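Local coordinates for periplasmic protein TorT (Vibrio parahaemolyticus, PDB 3O1I) that probably binds trimethylamine N-oxide or a related small solute in the periplasm and, as in related TorT proteins, signals its presence to a membrane sensor kinase, at residues 200-205 against 225-230; 67-72 against 95-100; 39-44 against 53-58; 141-146 against 172-177. All blocks are in the same frame, centred on the assembly; numbering follows the deposited sequence.

Interaction 1 (200-205 against 225-230); sequences GSAVAI and SVYLSH
At the C-terminal edge of a parallel sheet, strands 197-200 and 222-225 pair side by side, G200 next to S225, and both run on into helices. V226 N gives G200 O a weak hydrogen bond of 3.0 Å. The CA of S225 adds a CA-H...O contact to the same oxygen. Beyond the strands the Y227 ring turns back against the start of helix 202-214. Its CG lies between its own N and carbonyl carbon (chi1 68°), and this brings one ring face under A202 CA. The CB of A202 meets both that ring, at CE1, and the S229 OG. V203 CG2 runs alongside the phenol and lies 3.9 Å from Y227 OH. I205 CG1 packs 4.0 Å from S225 N. Two serines act as N-caps. S201 OG accepts from A204 N at 2.9 Å with a nearly straight bond (171°), and S229 OG caps V232 N of helix 230-236. S225 OG donates to Y227 O at 2.9 Å, which ties the turn to the strand end. Most of the touching residues are buried, and the caps and the S225 bond give serine hydroxyls and backbone groups partners there.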
loop_
_atom_site.group_PDB
_atom_site.type_symbol
_atom_site.label_atom_id
_atom_site.label_comp_id
_atom_site.label_asym_id
_atom_site.label_seq_id
_atom_site.Cartn_x
_atom_site.Cartn_y
_atom_site.Cartn_z
ATOM N N GLY D 200 -25.018 11.258 -16.863
ATOM C CA GLY D 200 -24.143 11.513 -15.739
ATOM C C GLY D 200 -22.805 12.118 -16.105
ATOM O O GLY D 200 -22.610 12.580 -17.229
ATOM N N SER D 201 -21.880 12.108 -15.150
ATOM C CA SER D 201 -20.549 12.663 -15.354
ATOM C C SER D 201 -19.776 11.903 -16.406
ATOM O O SER D 201 -20.135 10.790 -16.780
ATOM C CB SER D 201 -19.768 12.608 -14.057
ATOM O OG SER D 201 -19.729 11.275 -13.573
ATOM N N ALA D 202 -18.698 12.492 -16.889
ATOM C CA ALA D 202 -17.925 11.793 -17.889
ATOM C C ALA D 202 -17.424 10.524 -17.230
ATOM O O ALA D 202 -17.209 9.512 -17.895
ATOM C CB ALA D 202 -16.761 12.643 -18.364
ATOM N N VAL D 203 -17.242 10.594 -15.914
ATOM C CA VAL D 203 -16.767 9.458 -15.132
ATOM C C VAL D 203 -17.847 8.380 -15.196
ATOM O O VAL D 203 -17.604 7.267 -15.664
ATOM C CB VAL D 203 -16.490 9.885 -13.643
ATOM C CG1 VAL D 203 -16.196 8.669 -12.759
ATOM C CG2 VAL D 203 -15.313 10.846 -13.605
ATOM N N ALA D 204 -19.046 8.721 -14.745
ATOM C CA ALA D 204 -20.135 7.765 -14.774
ATOM C C ALA D 204 -20.247 7.126 -16.165
ATOM O O ALA D 204 -20.071 5.911 -16.314
ATOM C CB ALA D 204 -21.436 8.449 -14.399
ATOM N N ILE D 205 -20.523 7.950 -17.179
ATOM C CA ILE D 205 -20.668 7.458 -18.541
ATOM C C ILE D 205 -19.514 6.560 -18.963
ATOM O O ILE D 205 -19.756 5.479 -19.484
ATOM C CB ILE D 205 -20.866 8.631 -19.573
ATOM C CG1 ILE D 205 -22.360 8.932 -19.739
ATOM C CG2 ILE D 205 -20.266 8.272 -20.949
ATOM C CD1 ILE D 205 -23.030 9.531 -18.519
ATOM N N SER D 225 -23.699 12.206 -21.571
ATOM C CA SER D 225 -22.728 12.879 -20.700
ATOM C C SER D 225 -23.158 14.302 -20.336
ATOM O O SER D 225 -23.934 14.916 -21.064
ATOM C CB SER D 225 -21.377 12.947 -21.416
ATOM O OG SER D 225 -20.317 12.484 -20.599
ATOM N N VAL D 226 -22.652 14.829 -19.223
ATOM C CA VAL D 226 -22.985 16.195 -18.826
ATOM C C VAL D 226 -21.797 17.103 -19.157
ATOM O O VAL D 226 -21.843 18.319 -18.939
ATOM C CB VAL D 226 -23.324 16.282 -17.336
ATOM C CG1 VAL D 226 -23.794 17.684 -16.974
ATOM C CG2 VAL D 226 -24.420 15.295 -17.014
ATOM N N TYR D 227 -20.734 16.493 -19.689
ATOM C CA TYR D 227 -19.527 17.206 -20.129
ATOM C C TYR D 227 -18.658 16.236 -20.919
ATOM O O TYR D 227 -18.981 15.055 -20.999
ATOM C CB TYR D 227 -18.759 17.843 -18.948
ATOM C CG TYR D 227 -18.088 16.902 -17.964
ATOM C CD1 TYR D 227 -16.777 16.463 -18.176
ATOM C CD2 TYR D 227 -18.753 16.471 -16.806
ATOM C CE1 TYR D 227 -16.144 15.621 -17.261
ATOM C CE2 TYR D 227 -18.129 15.627 -15.886
ATOM C CZ TYR D 227 -16.825 15.200 -16.122
ATOM O OH TYR D 227 -16.212 14.294 -15.271
ATOM N N LEU D 228 -17.569 16.712 -21.510
ATOM C CA LEU D 228 -16.736 15.839 -22.330
ATOM C C LEU D 228 -15.394 15.464 -21.734
ATOM O O LEU D 228 -14.853 16.180 -20.893
ATOM C CB LEU D 228 -16.492 16.487 -23.701
ATOM C CG LEU D 228 -15.628 15.663 -24.661
ATOM C CD1 LEU D 228 -16.459 14.547 -25.269
ATOM C CD2 LEU D 228 -15.072 16.542 -25.738
ATOM N N SER D 229 -14.858 14.340 -22.198
ATOM C CA SER D 229 -13.566 13.828 -21.753
ATOM C C SER D 229 -13.042 12.905 -22.840
ATOM O O SER D 229 -13.804 12.442 -23.671
ATOM C CB SER D 229 -13.716 13.061 -20.433
ATOM O OG SER D 229 -14.550 11.918 -20.553
ATOM N N HIS D 230 -11.748 12.635 -22.847
ATOM C CA HIS D 230 -11.186 11.773 -23.877
ATOM C C HIS D 230 -11.878 10.423 -23.957
ATOM O O HIS D 230 -11.782 9.726 -24.964
ATOM C CB HIS D 230 -9.692 11.549 -23.641
ATOM C CG HIS D 230 -8.879 12.805 -23.663
ATOM N ND1 HIS D 230 -7.776 12.962 -24.479
ATOM C CD2 HIS D 230 -8.992 13.956 -22.959
ATOM C CE1 HIS D 230 -7.245 14.156 -24.274
ATOM N NE2 HIS D 230 -7.962 14.778 -23.356
#

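Interaction 2 (67-72 against 95-100); sequences IILGTV and NQLDLD
L69 and L97 meet through their CD2 methyls, 3.9 Å apart, with the two side chains crossing at about a right angle. The other branch of L97, CD1, touches T71 CG2 at 3.7 Å, also across a right angle. L97 therefore uses both methyls, one for each partner. Its CG is anti to the backbone N (chi1 178°), which carries the branched end from the loop to the strand. The second half of the contact is polar in composition but has no hydrogen bond between the segments. The N95 and T71 side chains pass alongside one another, running opposite ways. N95 ND2 lies 3.6 Å from T71 O, and N95 CB lies 4.1 Å from T71 OG1. The hydroxyl of T71 has its polar partner further along its own loop, at D73 O. In the next shell, Q52 of helix 49-62 holds the turn after the strand: its NE2 donates to G70 O, and its OE1 takes a weak bond from V72 N. On the other segment Q96 NE2 donates to D98 OD1 at 3.1 Å and 167°, meeting the carboxylate from above its plane. Further out, L69 also packs on Y77, L97 on V90 of strand 90-92, and N95 on W20 of helix 18-32. The contact thus joins the C-terminal end of strand 66-69 to the loop after its neighbour 90-92, between helices 49-62 and 18-32.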
loop_
_atom_site.group_PDB
_atom_site.type_symbol
_atom_site.label_atom_id
_atom_site.label_comp_id
_atom_site.label_asym_id
_atom_site.label_seq_id
_atom_site.Cartn_x
_atom_site.Cartn_y
_atom_site.Cartn_z
ATOM N N ILE D 67 -1.369 35.808 -11.289
ATOM C CA ILE D 67 -1.543 34.368 -11.173
ATOM C C ILE D 67 -2.965 33.909 -11.491
ATOM O O ILE D 67 -3.950 34.492 -11.015
ATOM C CB ILE D 67 -1.171 33.869 -9.763
ATOM C CG1 ILE D 67 -2.094 34.500 -8.720
ATOM C CG2 ILE D 67 0.281 34.197 -9.467
ATOM C CD1 ILE D 67 -1.811 34.046 -7.303
ATOM N N ILE D 68 -3.048 32.861 -12.311
ATOM C CA ILE D 68 -4.318 32.265 -12.717
ATOM C C ILE D 68 -4.601 31.101 -11.777
ATOM O O ILE D 68 -3.944 30.060 -11.829
ATOM C CB ILE D 68 -4.248 31.737 -14.154
ATOM C CG1 ILE D 68 -3.381 32.662 -15.007
ATOM C CG2 ILE D 68 -5.630 31.703 -14.751
ATOM C CD1 ILE D 68 -3.116 32.134 -16.388
ATOM N N LEU D 69 -5.593 31.301 -10.922
ATOM C CA LEU D 69 -5.982 30.322 -9.926
ATOM C C LEU D 69 -7.244 29.483 -10.232
ATOM O O LEU D 69 -8.302 30.020 -10.584
ATOM C CB LEU D 69 -6.148 31.063 -8.587
ATOM C CG LEU D 69 -7.021 30.509 -7.456
ATOM C CD1 LEU D 69 -6.408 29.246 -6.889
ATOM C CD2 LEU D 69 -7.159 31.559 -6.368
ATOM N N GLY D 70 -7.111 28.160 -10.103
ATOM C CA GLY D 70 -8.235 27.254 -10.294
ATOM C C GLY D 70 -8.521 26.687 -8.915
ATOM O O GLY D 70 -8.097 25.583 -8.593
ATOM N N THR D 71 -9.245 27.446 -8.095
ATOM C CA THR D 71 -9.529 27.042 -6.713
ATOM C C THR D 71 -10.203 25.718 -6.443
ATOM O O THR D 71 -11.106 25.290 -7.163
ATOM C CB THR D 71 -10.357 28.083 -5.946
ATOM O OG1 THR D 71 -11.659 28.169 -6.520
ATOM C CG2 THR D 71 -9.695 29.431 -5.999
ATOM N N VAL D 72 -9.763 25.122 -5.339
ATOM C CA VAL D 72 -10.234 23.843 -4.840
ATOM C C VAL D 72 -11.411 24.160 -3.943
ATOM O O VAL D 72 -11.769 23.384 -3.071
ATOM C CB VAL D 72 -9.129 23.143 -4.003
ATOM C CG1 VAL D 72 -7.882 22.932 -4.864
ATOM C CG2 VAL D 72 -8.789 23.983 -2.771
ATOM N N ASN D 95 -12.935 27.775 -12.052
ATOM C CA ASN D 95 -13.918 27.707 -10.988
ATOM C C ASN D 95 -14.283 29.053 -10.379
ATOM O O ASN D 95 -13.513 30.015 -10.421
ATOM C CB ASN D 95 -13.433 26.725 -9.909
ATOM C CG ASN D 95 -13.185 25.327 -10.472
ATOM O OD1 ASN D 95 -14.124 24.587 -10.742
ATOM N ND2 ASN D 95 -11.915 24.976 -10.677
ATOM N N GLN D 96 -15.485 29.110 -9.827
ATOM C CA GLN D 96 -15.983 30.317 -9.204
ATOM C C GLN D 96 -15.066 30.727 -8.062
ATOM O O GLN D 96 -14.818 29.933 -7.154
ATOM C CB GLN D 96 -17.392 30.066 -8.672
ATOM C CG GLN D 96 -18.118 31.311 -8.202
ATOM C CD GLN D 96 -17.981 32.449 -9.186
ATOM O OE1 GLN D 96 -17.875 32.229 -10.396
ATOM N NE2 GLN D 96 -17.987 33.675 -8.677
ATOM N N LEU D 97 -14.560 31.960 -8.112
ATOM C CA LEU D 97 -13.686 32.484 -7.065
ATOM C C LEU D 97 -14.391 33.614 -6.323
ATOM O O LEU D 97 -14.273 34.774 -6.698
ATOM C CB LEU D 97 -12.380 33.004 -7.672
ATOM C CG LEU D 97 -11.379 33.639 -6.704
ATOM C CD1 LEU D 97 -11.168 32.734 -5.493
ATOM C CD2 LEU D 97 -10.062 33.873 -7.426
ATOM N N ASP D 98 -15.121 33.274 -5.268
ATOM C CA ASP D 98 -15.850 34.273 -4.491
ATOM C C ASP D 98 -14.972 35.077 -3.531
ATOM O O ASP D 98 -14.529 34.562 -2.507
ATOM C CB ASP D 98 -16.984 33.615 -3.692
ATOM C CG ASP D 98 -18.060 33.006 -4.582
ATOM O OD1 ASP D 98 -18.408 33.629 -5.610
ATOM O OD2 ASP D 98 -18.572 31.914 -4.245
ATOM N N LEU D 99 -14.736 36.344 -3.861
ATOM C CA LEU D 99 -13.924 37.220 -3.020
ATOM C C LEU D 99 -14.806 38.212 -2.255
ATOM O O LEU D 99 -16.005 38.316 -2.513
ATOM C CB LEU D 99 -12.922 37.978 -3.885
ATOM C CG LEU D 99 -12.021 37.050 -4.700
ATOM C CD1 LEU D 99 -11.146 37.855 -5.641
ATOM C CD2 LEU D 99 -11.167 36.227 -3.760
ATOM N N ASP D 100 -14.212 38.926 -1.303
ATOM C CA ASP D 100 -14.929 39.924 -0.511
ATOM C C ASP D 100 -14.754 41.256 -1.239
ATOM O O ASP D 100 -13.998 41.327 -2.213
ATOM C CB ASP D 100 -14.322 39.992 0.898
ATOM C CG ASP D 100 -14.905 41.110 1.744
ATOM O OD1 ASP D 100 -16.147 41.203 1.855
ATOM O OD2 ASP D 100 -14.111 41.895 2.310
#

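Interaction 3 (39-44 against 53-58); sequences RVLEAG and EQQLAL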
loop_
_atom_site.group_PDB
_atom_site.type_symbol
_atom_site.label_atom_id
_atom_site.label_comp_id
_atom_site.label_asym_id
_atom_site.label_seq_id
_atom_site.Cartn_x
_atom_site.Cartn_y
_atom_site.Cartn_z
ATOM N N ARG D 39 4.370 28.951 -15.242
ATOM C CA ARG D 39 4.747 27.783 -14.465
ATOM C C ARG D 39 3.457 27.250 -13.882
ATOM O O ARG D 39 2.575 28.016 -13.490
ATOM C CB ARG D 39 5.720 28.162 -13.346
ATOM C CG ARG D 39 6.419 26.972 -12.677
ATOM C CD ARG D 39 7.701 27.439 -11.989
ATOM N NE ARG D 39 8.485 26.360 -11.390
ATOM C CZ ARG D 39 9.715 26.521 -10.904
ATOM N NH1 ARG D 39 10.301 27.711 -10.949
ATOM N NH2 ARG D 39 10.363 25.495 -10.370
ATOM N N VAL D 40 3.356 25.931 -13.829
ATOM C CA VAL D 40 2.161 25.280 -13.322
ATOM C C VAL D 40 2.347 24.481 -12.031
ATOM O O VAL D 40 3.227 23.622 -11.935
ATOM C CB VAL D 40 1.583 24.359 -14.408
ATOM C CG1 VAL D 40 0.791 25.180 -15.405
ATOM C CG2 VAL D 40 2.724 23.628 -15.124
ATOM N N LEU D 41 1.512 24.779 -11.041
ATOM C CA LEU D 41 1.544 24.086 -9.753
ATOM C C LEU D 41 0.160 23.510 -9.487
ATOM O O LEU D 41 -0.817 24.259 -9.365
ATOM C CB LEU D 41 1.895 25.041 -8.608
ATOM C CG LEU D 41 3.165 25.885 -8.678
ATOM C CD1 LEU D 41 3.364 26.527 -7.303
ATOM C CD2 LEU D 41 4.380 25.039 -9.078
ATOM N N GLU D 42 0.074 22.186 -9.385
ATOM C CA GLU D 42 -1.205 21.541 -9.142
ATOM C C GLU D 42 -1.284 21.052 -7.704
ATOM O O GLU D 42 -0.384 20.362 -7.221
ATOM C CB GLU D 42 -1.405 20.392 -10.139
ATOM C CG GLU D 42 -0.461 19.221 -9.965
ATOM C CD GLU D 42 -1.097 18.082 -9.196
ATOM O OE1 GLU D 42 -0.384 17.099 -8.904
ATOM O OE2 GLU D 42 -2.313 18.163 -8.892
ATOM N N ALA D 43 -2.369 21.417 -7.030
ATOM C CA ALA D 43 -2.594 21.064 -5.633
ATOM C C ALA D 43 -2.701 19.571 -5.335
ATOM O O ALA D 43 -2.875 19.173 -4.170
ATOM C CB ALA D 43 -3.840 21.764 -5.132
ATOM N N GLY D 44 -2.608 18.748 -6.376
ATOM C CA GLY D 44 -2.702 17.312 -6.194
ATOM C C GLY D 44 -4.064 16.784 -5.765
ATOM O O GLY D 44 -4.221 15.578 -5.609
ATOM N N GLU D 53 -2.808 26.771 -0.769
ATOM C CA GLU D 53 -2.498 28.019 -0.066
ATOM C C GLU D 53 -0.997 28.223 -0.114
ATOM O O GLU D 53 -0.518 29.326 -0.349
ATOM C CB GLU D 53 -2.937 27.947 1.394
ATOM C CG GLU D 53 -4.425 27.863 1.595
ATOM C CD GLU D 53 -4.797 27.761 3.054
ATOM O OE1 GLU D 53 -4.281 26.845 3.728
ATOM O OE2 GLU D 53 -5.603 28.589 3.530
ATOM N N GLN D 54 -0.259 27.142 0.108
ATOM C CA GLN D 54 1.195 27.194 0.081
ATOM C C GLN D 54 1.723 27.385 -1.350
ATOM O O GLN D 54 2.610 28.200 -1.582
ATOM C CB GLN D 54 1.783 25.917 0.709
ATOM C CG GLN D 54 1.211 25.551 2.098
ATOM C CD GLN D 54 1.393 26.643 3.158
ATOM O OE1 GLN D 54 2.515 27.026 3.490
ATOM N NE2 GLN D 54 0.278 27.142 3.693
ATOM N N GLN D 55 1.177 26.641 -2.309
ATOM C CA GLN D 55 1.607 26.765 -3.704
ATOM C C GLN D 55 1.256 28.160 -4.194
ATOM O O GLN D 55 1.904 28.717 -5.083
ATOM C CB GLN D 55 0.907 25.726 -4.587
ATOM C CG GLN D 55 1.287 24.279 -4.291
ATOM C CD GLN D 55 0.850 23.324 -5.388
ATOM O OE1 GLN D 55 -0.341 23.188 -5.663
ATOM N NE2 GLN D 55 1.819 22.655 -6.023
ATOM N N LEU D 56 0.212 28.711 -3.589
ATOM C CA LEU D 56 -0.275 30.049 -3.901
ATOM C C LEU D 56 0.769 31.028 -3.371
ATOM O O LEU D 56 1.109 32.018 -4.024
ATOM C CB LEU D 56 -1.616 30.263 -3.201
ATOM C CG LEU D 56 -2.611 31.266 -3.768
ATOM C CD1 LEU D 56 -2.761 31.072 -5.274
ATOM C CD2 LEU D 56 -3.941 31.078 -3.049
ATOM N N ALA D 57 1.274 30.728 -2.178
ATOM C CA ALA D 57 2.306 31.538 -1.543
ATOM C C ALA D 57 3.633 31.270 -2.252
ATOM O O ALA D 57 4.509 32.126 -2.293
ATOM C CB ALA D 57 2.415 31.183 -0.062
ATOM N N LEU D 58 3.775 30.071 -2.806
ATOM C CA LEU D 58 4.983 29.708 -3.525
ATOM C C LEU D 58 5.035 30.513 -4.804
ATOM O O LEU D 58 6.101 30.948 -5.234
ATOM C CB LEU D 58 4.994 28.217 -3.862
ATOM C CG LEU D 58 6.018 27.803 -4.926
ATOM C CD1 LEU D 58 7.424 28.210 -4.512
ATOM C CD2 LEU D 58 5.939 26.306 -5.130
#
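L41 and Q55 form the close part of this contact, where strand 37-42 faces helix 49-62. L41 points at the helix. Its CG is anti to the carbonyl carbon (chi1 -54°), and the CD1 methyl ends between Q55 and L58. There CD1 touches the backbone O of Q55 and L58 CD2, each at 3.4 Å. The leucine side chains cross at about a right angle. Q55 reaches back with its chain extended beyond CG and lays its CB 3.7 Å from L41 CD1. Its amide end lies beside the backbone of E42 and A43. The CB of A43 touches the end of Q55 and also packs on Q52. The other side is looser. L58 is solvent-exposed, and within these two segments it touches L41. The CB of E42 points away from the helix, and its side chain packs on a polar side chain of another protein chain. The axes of 39-42 and 53-58 run nearly antiparallel (163°), 9.1 Å apart at closest. This is the first half of a beta-alpha-beta crossover. The chain leaves edge strand 37-42, returns along helix 49-62, and enters strand 66-69 on the far side of strand 7-12. The disulfide C9-C59 fastens the helix to strand 7-12. Such a layered alpha/beta lobe is characteristic of periplasmic binding proteins of the LacI-like family.

Interaction 4 (141-146 against 172-177); sequences LLLGPR and SFWADN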
loop_
_atom_site.group_PDB
_atom_site.type_symbol
_atom_site.label_atom_id
_atom_site.label_comp_id
_atom_site.label_asym_id
_atom_site.label_seq_id
_atom_site.Cartn_x
_atom_site.Cartn_y
_atom_site.Cartn_z
ATOM N N LEU D 141 -30.213 9.477 -13.341
ATOM C CA LEU D 141 -29.227 10.541 -13.129
ATOM C C LEU D 141 -28.012 10.184 -12.280
ATOM O O LEU D 141 -28.141 9.954 -11.093
ATOM C CB LEU D 141 -29.907 11.772 -12.509
ATOM C CG LEU D 141 -30.592 12.767 -13.454
ATOM C CD1 LEU D 141 -31.423 13.774 -12.658
ATOM C CD2 LEU D 141 -29.526 13.477 -14.271
ATOM N N LEU D 142 -26.833 10.153 -12.892
ATOM C CA LEU D 142 -25.599 9.857 -12.165
ATOM C C LEU D 142 -24.620 11.008 -12.386
ATOM O O LEU D 142 -23.581 10.855 -13.027
ATOM C CB LEU D 142 -24.977 8.545 -12.647
ATOM C CG LEU D 142 -25.859 7.292 -12.594
ATOM C CD1 LEU D 142 -25.006 6.091 -12.963
ATOM C CD2 LEU D 142 -26.470 7.113 -11.216
ATOM N N LEU D 143 -24.965 12.159 -11.827
ATOM C CA LEU D 143 -24.182 13.376 -11.965
ATOM C C LEU D 143 -22.848 13.397 -11.237
ATOM O O LEU D 143 -21.807 13.602 -11.856
ATOM C CB LEU D 143 -25.038 14.563 -11.531
ATOM C CG LEU D 143 -26.339 14.623 -12.340
ATOM C CD1 LEU D 143 -27.222 15.765 -11.844
ATOM C CD2 LEU D 143 -25.994 14.773 -13.820
ATOM N N GLY D 144 -22.873 13.194 -9.925
ATOM C CA GLY D 144 -21.633 13.200 -9.172
ATOM C C GLY D 144 -21.862 13.408 -7.691
ATOM O O GLY D 144 -22.906 13.011 -7.170
ATOM N N PRO D 145 -20.908 14.035 -6.983
ATOM C CA PRO D 145 -21.020 14.288 -5.542
ATOM C C PRO D 145 -22.226 15.135 -5.097
ATOM O O PRO D 145 -23.365 14.858 -5.471
ATOM C CB PRO D 145 -19.667 14.924 -5.205
ATOM C CG PRO D 145 -19.251 15.555 -6.494
ATOM C CD PRO D 145 -19.620 14.521 -7.504
ATOM N N ARG D 146 -21.971 16.154 -4.282
ATOM C CA ARG D 146 -23.031 17.026 -3.784
ATOM C C ARG D 146 -22.582 18.475 -3.622
ATOM O O ARG D 146 -23.010 19.168 -2.698
ATOM C CB ARG D 146 -23.567 16.512 -2.448
ATOM C CG ARG D 146 -24.634 15.430 -2.558
ATOM C CD ARG D 146 -25.964 15.993 -3.077
ATOM N NE ARG D 146 -26.475 17.082 -2.240
ATOM C CZ ARG D 146 -27.663 17.663 -2.396
ATOM N NH1 ARG D 146 -28.486 17.266 -3.361
ATOM N NH2 ARG D 146 -28.029 18.652 -1.591
ATOM N N SER D 172 -31.993 9.350 -8.848
ATOM C CA SER D 172 -30.684 9.954 -9.004
ATOM C C SER D 172 -29.739 9.426 -7.929
ATOM O O SER D 172 -30.107 9.349 -6.760
ATOM C CB SER D 172 -30.806 11.474 -8.897
ATOM O OG SER D 172 -29.575 12.109 -9.196
ATOM N N PHE D 173 -28.525 9.060 -8.329
ATOM C CA PHE D 173 -27.543 8.547 -7.390
ATOM C C PHE D 173 -26.310 9.428 -7.322
ATOM O O PHE D 173 -25.658 9.694 -8.325
ATOM C CB PHE D 173 -27.146 7.112 -7.758
ATOM C CG PHE D 173 -28.306 6.167 -7.811
ATOM C CD1 PHE D 173 -28.967 5.925 -9.010
ATOM C CD2 PHE D 173 -28.804 5.598 -6.647
ATOM C CE1 PHE D 173 -30.106 5.132 -9.047
ATOM C CE2 PHE D 173 -29.945 4.803 -6.677
ATOM C CZ PHE D 173 -30.597 4.574 -7.878
ATOM N N TRP D 174 -25.993 9.868 -6.113
ATOM C CA TRP D 174 -24.846 10.722 -5.893
ATOM C C TRP D 174 -23.671 9.918 -5.354
ATOM O O TRP D 174 -23.851 8.913 -4.677
ATOM C CB TRP D 174 -25.224 11.831 -4.917
ATOM C CG TRP D 174 -26.517 12.490 -5.268
ATOM C CD1 TRP D 174 -27.754 12.212 -4.751
ATOM C CD2 TRP D 174 -26.712 13.506 -6.255
ATOM N NE1 TRP D 174 -28.707 12.993 -5.359
ATOM C CE2 TRP D 174 -28.098 13.796 -6.288
ATOM C CE3 TRP D 174 -25.853 14.200 -7.118
ATOM C CZ2 TRP D 174 -28.645 14.756 -7.155
ATOM C CZ3 TRP D 174 -26.398 15.153 -7.979
ATOM C CH2 TRP D 174 -27.782 15.421 -7.990
ATOM N N ALA D 175 -22.466 10.371 -5.663
ATOM C CA ALA D 175 -21.252 9.709 -5.224
ATOM C C ALA D 175 -20.093 10.453 -5.839
ATOM O O ALA D 175 -20.212 11.003 -6.926
ATOM C CB ALA D 175 -21.241 8.273 -5.686
ATOM N N ASP D 176 -18.961 10.460 -5.156
ATOM C CA ASP D 176 -17.800 11.157 -5.676
ATOM C C ASP D 176 -17.458 10.683 -7.093
ATOM O O ASP D 176 -17.869 9.604 -7.519
ATOM C CB ASP D 176 -16.623 10.953 -4.724
ATOM C CG ASP D 176 -16.979 11.300 -3.279
ATOM O OD1 ASP D 176 -17.494 12.413 -3.029
ATOM O OD2 ASP D 176 -16.740 10.460 -2.386
ATOM N N ASN D 177 -16.713 11.489 -7.836
ATOM C CA ASN D 177 -16.385 11.095 -9.193
ATOM C C ASN D 177 -15.184 10.184 -9.299
ATOM O O ASN D 177 -14.176 10.512 -9.916
ATOM C CB ASN D 177 -16.215 12.325 -10.091
ATOM C CG ASN D 177 -17.523 13.084 -10.281
ATOM O OD1 ASN D 177 -18.572 12.487 -10.561
ATOM N ND2 ASN D 177 -17.468 14.405 -10.129
#
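With CG anti to the carbonyl carbon (chi1 -47°), W174 turns its indole toward residues 143-146, and R146 folds over it through bends at chi2 (-71°) and chi3 (-57°). The CD of R146 lies over the five-membered ring in a CH-pi contact, 4.2 Å from its centroid. The guanidinium is nearly perpendicular to the indole and too far away for more than a weak cation-pi attraction. S172 OG sits over the opposite indole face, offset toward the rim. G144 O meets the ring edge in its plane. L143 CB lies 3.8 Å from W174 CZ3. Toward helix 179-192, where L142 packs on V186 and F173 on L185, L142 CD2 touches F173 CB at 3.5 Å and lies at the edge of the phenyl ring. The backbones pair as parallel neighbours, L141 with S172. L141 O takes two donors: F173 N at 2.9 Å, nearly in line with the C=O, and S172 OG at 3.2 Å, from above the carbonyl plane. Further on, A175 N donates to G144 O at 3.1 Å, also from above the plane. G144 has a phi and psi pair suited to glycine, and it lets the chain turn there into P145. Strands 137-142 and 167-172 belong to one beta-alpha-beta unit, joined through helix 152-163. Loops at this C-terminal strand edge generally face the ligand cleft in type I periplasmic binding proteins.

Along the chain the order is interaction 3, 2, 4, 1, each closing before the next opens. Interactions 2 and 3 share the five-stranded parallel sheet. Their centres are 13 Å apart, and I67 packs on L56. Interactions 1 and 4 share the four-stranded sheet, with centres 12 Å apart. There S201 N probably bonds to L142 O, and S201 OG weakly to N177 OD1. Across the two groups, centres lie 24 to 28 Å apart, with nearest atoms about 11 Å or more apart. The two sheets match the two lobes of a periplasmic binding protein. The backbone N of H230 in interaction 1 hydrogen-bonds S18 OG of helix 18-32, which links the lobes directly.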